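Local coordinates for protein tripartite terminase subunit 3 (Human herpesvirus 5, PDB 3N4P) that forms the nuclease domain of the viral terminase large subunit, a DNA-binding hydrolase component of the motor that moves viral genomic DNA into empty capsids, at residues 64-69 with 135-140; 146-151 with 178-183; 81-86 with 258-263. One frame throughout, in Å; residues are numbered along the deposited sequence.

Contact 1: 64-69 with 135-140; sequences YVYLDP and RIAVEG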
loop_
_atom_site.group_PDB
_atom_site.type_symbol
_atom_site.label_atom_id
_atom_site.label_comp_id
_atom_site.label_asym_id
_atom_site.label_seq_id
_atom_site.Cartn_x
_atom_site.Cartn_y
_atom_site.Cartn_z
ATOM N N TYR B 64 14.978 -5.521 12.741
ATOM C CA TYR B 64 15.993 -4.568 13.197
ATOM C C TYR B 64 15.283 -3.443 13.953
ATOM O O TYR B 64 14.330 -2.838 13.416
ATOM C CB TYR B 64 16.760 -3.986 11.965
ATOM C CG TYR B 64 17.571 -5.066 11.300
ATOM C CD1 TYR B 64 16.984 -5.917 10.364
ATOM C CD2 TYR B 64 18.892 -5.337 11.715
ATOM C CE1 TYR B 64 17.746 -6.993 9.754
ATOM C CE2 TYR B 64 19.689 -6.415 11.123
ATOM C CZ TYR B 64 19.083 -7.245 10.157
ATOM O OH TYR B 64 19.779 -8.319 9.606
ATOM N N VAL B 65 15.713 -3.127 15.164
ATOM C CA VAL B 65 15.154 -1.937 15.799
ATOM C C VAL B 65 16.213 -0.932 16.316
ATOM O O VAL B 65 17.278 -1.311 16.736
ATOM C CB VAL B 65 14.107 -2.267 17.009
ATOM C CG1 VAL B 65 13.639 -3.734 17.131
ATOM C CG2 VAL B 65 14.523 -1.645 18.257
ATOM N N TYR B 66 15.855 0.338 16.421
ATOM C CA TYR B 66 16.779 1.309 16.961
ATOM C C TYR B 66 16.015 2.225 17.853
ATOM O O TYR B 66 14.930 2.657 17.482
ATOM C CB TYR B 66 17.237 2.186 15.794
ATOM C CG TYR B 66 18.129 3.317 16.151
ATOM C CD1 TYR B 66 19.517 3.134 16.229
ATOM C CD2 TYR B 66 17.620 4.606 16.327
ATOM C CE1 TYR B 66 20.389 4.218 16.506
ATOM C CE2 TYR B 66 18.473 5.686 16.627
ATOM C CZ TYR B 66 19.847 5.481 16.705
ATOM O OH TYR B 66 20.688 6.532 16.976
ATOM N N LEU B 67 16.635 2.641 18.950
ATOM C CA LEU B 67 16.063 3.710 19.729
ATOM C C LEU B 67 17.138 4.586 20.303
ATOM O O LEU B 67 18.266 4.157 20.516
ATOM C CB LEU B 67 15.168 3.172 20.870
ATOM C CG LEU B 67 15.859 2.334 21.939
ATOM C CD1 LEU B 67 15.179 2.424 23.379
ATOM C CD2 LEU B 67 15.853 0.898 21.468
ATOM N N ASP B 68 16.758 5.821 20.578
ATOM C CA ASP B 68 17.656 6.812 21.170
ATOM C C ASP B 68 17.058 7.331 22.444
ATOM O O ASP B 68 16.343 8.338 22.420
ATOM C CB ASP B 68 17.868 7.993 20.195
ATOM C CG ASP B 68 18.716 9.127 20.810
ATOM O OD1 ASP B 68 19.199 9.017 21.969
ATOM O OD2 ASP B 68 18.910 10.142 20.119
ATOM N N PRO B 69 17.335 6.659 23.575
ATOM C CA PRO B 69 16.625 7.103 24.773
ATOM C C PRO B 69 17.011 8.536 25.108
ATOM O O PRO B 69 18.199 8.898 25.044
ATOM C CB PRO B 69 17.090 6.124 25.878
ATOM C CG PRO B 69 18.307 5.448 25.333
ATOM C CD PRO B 69 18.242 5.522 23.821
ATOM N N ARG B 135 17.312 -7.807 16.317
ATOM C CA ARG B 135 18.579 -7.138 16.390
ATOM C C ARG B 135 18.327 -5.724 16.750
ATOM O O ARG B 135 17.646 -5.008 16.014
ATOM C CB ARG B 135 19.268 -7.184 15.059
ATOM C CG ARG B 135 19.989 -8.461 14.853
ATOM C CD ARG B 135 20.635 -8.589 13.445
ATOM N NE ARG B 135 21.136 -9.949 13.381
ATOM C CZ ARG B 135 22.419 -10.312 13.226
ATOM N NH1 ARG B 135 23.387 -9.406 12.983
ATOM N NH2 ARG B 135 22.722 -11.615 13.271
ATOM N N ILE B 136 18.900 -5.304 17.870
ATOM C CA ILE B 136 18.515 -4.061 18.506
ATOM C C ILE B 136 19.731 -3.184 18.723
ATOM O O ILE B 136 20.692 -3.628 19.281
ATOM C CB ILE B 136 17.833 -4.364 19.887
ATOM C CG1 ILE B 136 16.613 -5.253 19.669
ATOM C CG2 ILE B 136 17.431 -3.070 20.649
ATOM C CD1 ILE B 136 16.062 -5.870 20.997
ATOM N N ALA B 137 19.656 -1.927 18.317
ATOM C CA ALA B 137 20.670 -0.948 18.674
ATOM C C ALA B 137 20.122 0.120 19.601
ATOM O O ALA B 137 19.114 0.752 19.284
ATOM C CB ALA B 137 21.162 -0.257 17.366
ATOM N N VAL B 138 20.812 0.439 20.662
ATOM C CA VAL B 138 20.325 1.444 21.602
ATOM C C VAL B 138 21.411 2.490 21.603
ATOM O O VAL B 138 22.520 2.200 22.020
ATOM C CB VAL B 138 20.213 0.915 23.086
ATOM C CG1 VAL B 138 19.691 2.011 24.017
ATOM C CG2 VAL B 138 19.288 -0.294 23.239
ATOM N N GLU B 139 21.090 3.709 21.184
ATOM C CA GLU B 139 22.054 4.784 21.198
ATOM C C GLU B 139 22.398 5.178 22.594
ATOM O O GLU B 139 21.527 5.409 23.407
ATOM C CB GLU B 139 21.534 6.044 20.502
ATOM C CG GLU B 139 22.678 6.870 19.833
ATOM C CD GLU B 139 22.586 8.374 20.097
ATOM O OE1 GLU B 139 23.622 8.982 20.465
ATOM O OE2 GLU B 139 21.480 8.945 19.939
ATOM N N GLY B 140 23.675 5.337 22.852
ATOM C CA GLY B 140 24.091 5.795 24.159
ATOM C C GLY B 140 24.955 7.018 24.144
ATOM O O GLY B 140 25.713 7.201 25.064
#

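Contact 2: 146-151 with 178-183; sequences AAVRIA and EQPFYL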
loop_
_atom_site.group_PDB
_atom_site.type_symbol
_atom_site.label_atom_id
_atom_site.label_comp_id
_atom_site.label_asym_id
_atom_site.label_seq_id
_atom_site.Cartn_x
_atom_site.Cartn_y
_atom_site.Cartn_z
ATOM N N ALA B 146 23.088 4.453 31.186
ATOM C CA ALA B 146 21.631 4.332 31.003
ATOM C C ALA B 146 21.202 3.495 29.782
ATOM O O ALA B 146 20.189 2.799 29.835
ATOM C CB ALA B 146 20.983 5.697 30.970
ATOM N N ALA B 147 21.988 3.523 28.716
ATOM C CA ALA B 147 21.658 2.753 27.511
ATOM C C ALA B 147 21.950 1.289 27.763
ATOM O O ALA B 147 21.225 0.423 27.270
ATOM C CB ALA B 147 22.427 3.260 26.291
ATOM N N VAL B 148 23.008 1.017 28.527
ATOM C CA VAL B 148 23.281 -0.341 29.017
ATOM C C VAL B 148 22.067 -0.886 29.721
ATOM O O VAL B 148 21.568 -1.949 29.347
ATOM C CB VAL B 148 24.465 -0.443 30.010
ATOM C CG1 VAL B 148 24.944 -1.904 30.119
ATOM C CG2 VAL B 148 25.600 0.427 29.581
ATOM N N ARG B 149 21.582 -0.158 30.722
ATOM C CA ARG B 149 20.505 -0.662 31.547
ATOM C C ARG B 149 19.235 -0.827 30.786
ATOM O O ARG B 149 18.495 -1.776 31.019
ATOM C CB ARG B 149 20.254 0.230 32.778
ATOM C CG ARG B 149 21.260 0.049 33.892
ATOM C CD ARG B 149 20.873 0.878 35.164
ATOM N NE ARG B 149 20.857 2.306 34.814
ATOM C CZ ARG B 149 21.925 3.114 34.822
ATOM N NH1 ARG B 149 23.134 2.687 35.236
ATOM N NH2 ARG B 149 21.774 4.380 34.461
ATOM N N ILE B 150 18.973 0.110 29.874
ATOM C CA ILE B 150 17.810 0.040 29.016
ATOM C C ILE B 150 17.878 -1.178 28.107
ATOM O O ILE B 150 16.884 -1.889 27.977
ATOM C CB ILE B 150 17.596 1.366 28.227
ATOM C CG1 ILE B 150 17.070 2.464 29.170
ATOM C CG2 ILE B 150 16.724 1.178 26.903
ATOM C CD1 ILE B 150 17.083 3.876 28.515
ATOM N N ALA B 151 19.027 -1.436 27.488
ATOM C CA ALA B 151 19.151 -2.645 26.656
ATOM C C ALA B 151 18.725 -3.857 27.470
ATOM O O ALA B 151 17.921 -4.705 27.018
ATOM C CB ALA B 151 20.578 -2.835 26.155
ATOM N N GLU B 178 33.101 -5.162 25.468
ATOM C CA GLU B 178 31.872 -4.863 24.700
ATOM C C GLU B 178 30.754 -4.479 25.658
ATOM O O GLU B 178 30.665 -5.006 26.775
ATOM C CB GLU B 178 31.441 -6.043 23.825
ATOM C CG GLU B 178 32.617 -6.856 23.319
ATOM C CD GLU B 178 32.349 -7.554 21.998
ATOM O OE1 GLU B 178 32.293 -8.812 22.040
ATOM O OE2 GLU B 178 32.221 -6.855 20.942
ATOM N N GLN B 179 29.968 -3.504 25.240
ATOM C CA GLN B 179 28.811 -3.048 25.993
ATOM C C GLN B 179 27.686 -2.900 24.983
ATOM O O GLN B 179 27.936 -2.511 23.848
ATOM C CB GLN B 179 29.076 -1.704 26.679
ATOM C CG GLN B 179 30.258 -1.697 27.645
ATOM C CD GLN B 179 29.895 -2.125 29.054
ATOM O OE1 GLN B 179 30.740 -2.104 29.934
ATOM N NE2 GLN B 179 28.647 -2.516 29.277
ATOM N N PRO B 180 26.449 -3.222 25.395
ATOM C CA PRO B 180 25.245 -3.247 24.523
ATOM C C PRO B 180 24.755 -1.872 24.133
ATOM O O PRO B 180 23.580 -1.579 24.345
ATOM C CB PRO B 180 24.186 -3.903 25.406
ATOM C CG PRO B 180 24.621 -3.579 26.817
ATOM C CD PRO B 180 26.129 -3.579 26.796
ATOM N N PHE B 181 25.634 -1.042 23.565
ATOM C CA PHE B 181 25.227 0.243 23.031
ATOM C C PHE B 181 25.801 0.522 21.653
ATOM O O PHE B 181 26.634 -0.239 21.163
ATOM C CB PHE B 181 25.308 1.424 24.034
ATOM C CG PHE B 181 26.709 1.920 24.350
ATOM C CD1 PHE B 181 27.402 1.425 25.435
ATOM C CD2 PHE B 181 27.294 2.934 23.597
ATOM C CE1 PHE B 181 28.681 1.897 25.774
ATOM C CE2 PHE B 181 28.571 3.415 23.911
ATOM C CZ PHE B 181 29.278 2.889 24.993
ATOM N N TYR B 182 25.199 1.513 20.991
ATOM C CA TYR B 182 25.615 1.993 19.677
ATOM C C TYR B 182 25.894 3.474 19.812
ATOM O O TYR B 182 25.214 4.192 20.553
ATOM C CB TYR B 182 24.525 1.749 18.624
ATOM C CG TYR B 182 24.779 2.480 17.291
ATOM C CD1 TYR B 182 24.151 3.689 17.013
ATOM C CD2 TYR B 182 25.678 1.977 16.366
ATOM C CE1 TYR B 182 24.407 4.389 15.820
ATOM C CE2 TYR B 182 25.956 2.683 15.175
ATOM C CZ TYR B 182 25.306 3.864 14.918
ATOM O OH TYR B 182 25.559 4.512 13.791
ATOM N N LEU B 183 26.913 3.911 19.096
ATOM C CA LEU B 183 27.378 5.278 19.129
ATOM C C LEU B 183 27.204 5.921 17.751
ATOM O O LEU B 183 27.668 5.386 16.740
ATOM C CB LEU B 183 28.849 5.287 19.519
ATOM C CG LEU B 183 29.173 5.814 20.917
ATOM C CD1 LEU B 183 30.519 5.260 21.443
ATOM C CD2 LEU B 183 29.165 7.358 20.909
#

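Contact 3: 81-86 with 258-263; sequences GVAAVG and IIAVIM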
loop_
_atom_site.group_PDB
_atom_site.type_symbol
_atom_site.label_atom_id
_atom_site.label_comp_id
_atom_site.label_asym_id
_atom_site.label_seq_id
_atom_site.Cartn_x
_atom_site.Cartn_y
_atom_site.Cartn_z
ATOM N N GLY B 81 12.589 8.300 20.057
ATOM C CA GLY B 81 12.203 7.613 18.801
ATOM C C GLY B 81 12.568 6.134 18.826
ATOM O O GLY B 81 13.635 5.802 19.253
ATOM N N VAL B 82 11.634 5.259 18.457
ATOM C CA VAL B 82 11.806 3.809 18.274
ATOM C C VAL B 82 11.256 3.449 16.854
ATOM O O VAL B 82 10.211 3.940 16.450
ATOM C CB VAL B 82 11.012 2.973 19.316
ATOM C CG1 VAL B 82 11.535 1.533 19.411
ATOM C CG2 VAL B 82 11.054 3.629 20.692
ATOM N N ALA B 83 11.994 2.621 16.121
ATOM C CA ALA B 83 11.568 2.101 14.846
ATOM C C ALA B 83 11.972 0.649 14.718
ATOM O O ALA B 83 13.046 0.206 15.173
ATOM C CB ALA B 83 12.184 2.912 13.681
ATOM N N ALA B 84 11.111 -0.073 14.010
ATOM C CA ALA B 84 11.258 -1.494 13.802
ATOM C C ALA B 84 10.981 -1.771 12.335
ATOM O O ALA B 84 9.844 -1.537 11.871
ATOM C CB ALA B 84 10.263 -2.253 14.701
ATOM N N VAL B 85 12.028 -2.275 11.645
ATOM C CA VAL B 85 12.070 -2.575 10.211
ATOM C C VAL B 85 12.611 -3.976 9.845
ATOM O O VAL B 85 13.340 -4.599 10.623
ATOM C CB VAL B 85 12.859 -1.505 9.426
ATOM C CG1 VAL B 85 12.513 -0.077 9.921
ATOM C CG2 VAL B 85 14.277 -1.729 9.621
ATOM N N GLY B 86 12.208 -4.496 8.671
ATOM C CA GLY B 86 12.613 -5.826 8.183
ATOM C C GLY B 86 12.654 -5.763 6.654
ATOM O O GLY B 86 11.981 -4.912 6.051
ATOM N N ILE B 258 12.138 10.167 12.729
ATOM C CA ILE B 258 12.738 9.931 11.437
ATOM C C ILE B 258 14.186 9.380 11.515
ATOM O O ILE B 258 14.508 8.445 10.810
ATOM C CB ILE B 258 12.545 11.127 10.442
ATOM C CG1 ILE B 258 13.088 10.820 9.038
ATOM C CG2 ILE B 258 13.295 12.369 10.898
ATOM C CD1 ILE B 258 12.359 9.702 8.268
ATOM N N ILE B 259 15.038 9.948 12.356
ATOM C CA ILE B 259 16.393 9.419 12.543
ATOM C C ILE B 259 16.312 7.960 12.966
ATOM O O ILE B 259 17.126 7.126 12.521
ATOM C CB ILE B 259 17.126 10.133 13.690
ATOM C CG1 ILE B 259 17.423 11.610 13.379
ATOM C CG2 ILE B 259 18.527 9.442 14.002
ATOM C CD1 ILE B 259 17.972 12.281 14.695
ATOM N N ALA B 260 15.356 7.634 13.858
ATOM C CA ALA B 260 15.272 6.242 14.256
ATOM C C ALA B 260 14.983 5.323 13.073
ATOM O O ALA B 260 15.527 4.233 12.998
ATOM C CB ALA B 260 14.289 6.045 15.341
ATOM N N VAL B 261 14.138 5.752 12.152
ATOM C CA VAL B 261 13.890 4.948 10.974
ATOM C C VAL B 261 15.164 4.938 10.088
ATOM O O VAL B 261 15.586 3.923 9.606
ATOM C CB VAL B 261 12.687 5.576 10.191
ATOM C CG1 VAL B 261 12.531 4.994 8.744
ATOM C CG2 VAL B 261 11.418 5.464 11.055
ATOM N N ILE B 262 15.769 6.086 9.875
ATOM C CA ILE B 262 16.982 6.143 9.080
ATOM C C ILE B 262 18.043 5.122 9.608
ATOM O O ILE B 262 18.654 4.417 8.838
ATOM C CB ILE B 262 17.494 7.599 9.034
ATOM C CG1 ILE B 262 16.515 8.445 8.219
ATOM C CG2 ILE B 262 18.903 7.704 8.408
ATOM C CD1 ILE B 262 16.799 9.900 8.187
ATOM N N MET B 263 18.164 4.980 10.922
ATOM C CA MET B 263 19.213 4.173 11.500
ATOM C C MET B 263 18.832 2.702 11.532
ATOM O O MET B 263 19.651 1.852 11.223
ATOM C CB MET B 263 19.581 4.676 12.887
ATOM C CG MET B 263 20.135 6.041 12.920
ATOM S SD MET B 263 21.635 6.284 11.837
ATOM C CE MET B 263 21.600 8.070 11.953
#

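Contact 1: 64-69 with 135-140
The ring of Tyr-66 and the carboxylate of Glu-139 lie with their planes only 8° apart, the side chains running alongside each other in the same direction. Contact is made by Tyr-66 OH and Glu-139 CG, 3.5 Å apart, so the phenol meets the aliphatic part of the glutamate; this buried hydroxyl has no polar partner in the model. With CG anti to the backbone N (chi1 176°), Tyr-66 leans along the strand toward Glu-139, while its CD1 rests 3.9 Å from Ala-137 CB. At the other end of the pair, Arg-135 CD approaches the Tyr-64 ring obliquely, 3.3 Å from its CE2. The guanidinium is turned out of the ring plane, and its polar end is bound elsewhere, to Glu-133 and the carbonyl of Ala-273.

Beneath these side chains the two backbones are joined by a parallel ladder of four hydrogen bonds, from Val-65 N to Arg-135 O (2.8 Å) through Glu-139 N to Leu-67 O (2.9 Å). These are neighbouring strands of an RNase H-like nuclease core, and acidic residues lie at their C-terminal ends. Asp-68 and Glu-139 both bind magnesium in this crystal and are predicted active-site residues. Asp-68 OD2 stands 2.8 Å from Glu-139 OE2, two acceptors with carboxylate planes 61° apart, a closeness consistent with both acids facing the bound magnesium.

On the sheet face of Val-65 and Ile-136, Leu-67 CD2 packs 4.0 Å from Val-138 CG2. The Pro-69 ring lies across Val-138 at about a right angle, CD 3.8 Å from the valine CG1. Helix 144-161 covers this side through Ile-150 and Ile-154.

Contact 2: 146-151 with 178-183
An inverse gamma turn centred on Pro-180 presses against helix 144-161, one of the helices that flank the sheet. The turn is closed by Phe-181 N bonding to Gln-179 O at 2.7 Å, and it presents the proline ring to the helix. Val-148 meets this ring with one branch: its CG1 lies 3.7 Å from Pro-180 CG, the two side chains crossing obliquely. Because that CG1 stands opposite the backbone N (chi1 -162°), the same methyl also comes 3.8 Å from Gln-179 NE2, a van der Waals approach, while the glutamine chain folds back at chi2 to bring its amide there.

One helical turn beyond Ala-147, Ala-151 CB touches Pro-180 CB at 3.8 Å and lies 3.7 Å from Pro-180 O. In this RNase H-like domain the turn comes just after the short edge strand 178-179, paired with strand 165-172, and a few residues before region 185-205, which is required for interaction with UL56. Past the turn, Ala-147 CB faces Phe-181 CB at 4.1 Å; it is the CB and not the ring of the phenylalanine that reaches the helix. Ala-147 and Ala-151 also pack on Val-138 of strand 133-138.

Contact 3: 81-86 with 258-263
Ala-260 and Val-261 are the helix residues that meet strand 81-86, chiefly through Ala-83. In sequence order the helical segment begins with Ile-258, whose CB is directed away from the strand and whose side chain packs on Leu-225 and Ile-229 of helix 221-229.

Ala-260 is the first to reach the sheet. Its CB points at the strand and settles on the backbone of Gly-81, 3.9 Å from Gly-81 C and 4.0 Å from Gly-81 O, where the absence of a side chain lets the helix come close. Its carbonyl serves as a second surface: Ala-83 CB lies 3.7 Å from Ala-260 O and 4.1 Å from Ala-260 CB. Val-261 comes next and touches with one branch. A chi1 of 167° sends CG1 to the far side from the backbone N, leaving CG2 beside it to meet Ala-83 CB at 3.7 Å. The methyl of Ala-83 thus touches both the carbonyl of one helix residue and a valine branch of the next. The CB of Ile-262 is directed away from the strand, its side chain packs on Ala-191 and Phe-195 of helix 187-200, and its N bonds to Ile-258 O at 2.8 Å, evidence of regular helix here. The side chain of Met-263 likewise leads away, over Tyr-66 and helix 187-200.

The axes cross at -35° and approach to 6.7 Å, a short separation for a helix on a sheet. Helix 256-267, packed on the central sheet of the RNase H-like nuclease domain, starts at Asp-256, a predicted nuclease residue whose side chain is about 5 Å from Gly-81. Across these segments the adhesion is by van der Waals contact alone, without polar bonds, and its closeness follows from the smallness of Gly-81, Ala-83 and Ala-260.

In the fold
All three contacts involve one sheet, at different depths. Contacts 1 and 3 are buried, their centres 8 Å apart, whereas contact 2 is only partly buried and lies farther from the centre of the chain. Contact 1 is the polar one, a hydrogen-bonded strand pair ending in metal-binding acids; the other two join a helix to a strand or turn by apolar packing, with small residues in contact 3 and a proline turn in contact 2. Strands 62-67 and 80-88 are antiparallel neighbours, bonded where Tyr-66 N meets Ala-83 O. Past strand 133-138, the backbone of Tyr-182 probably bonds to Val-138 O and Gly-140 N, tying contact 2 to contact 1.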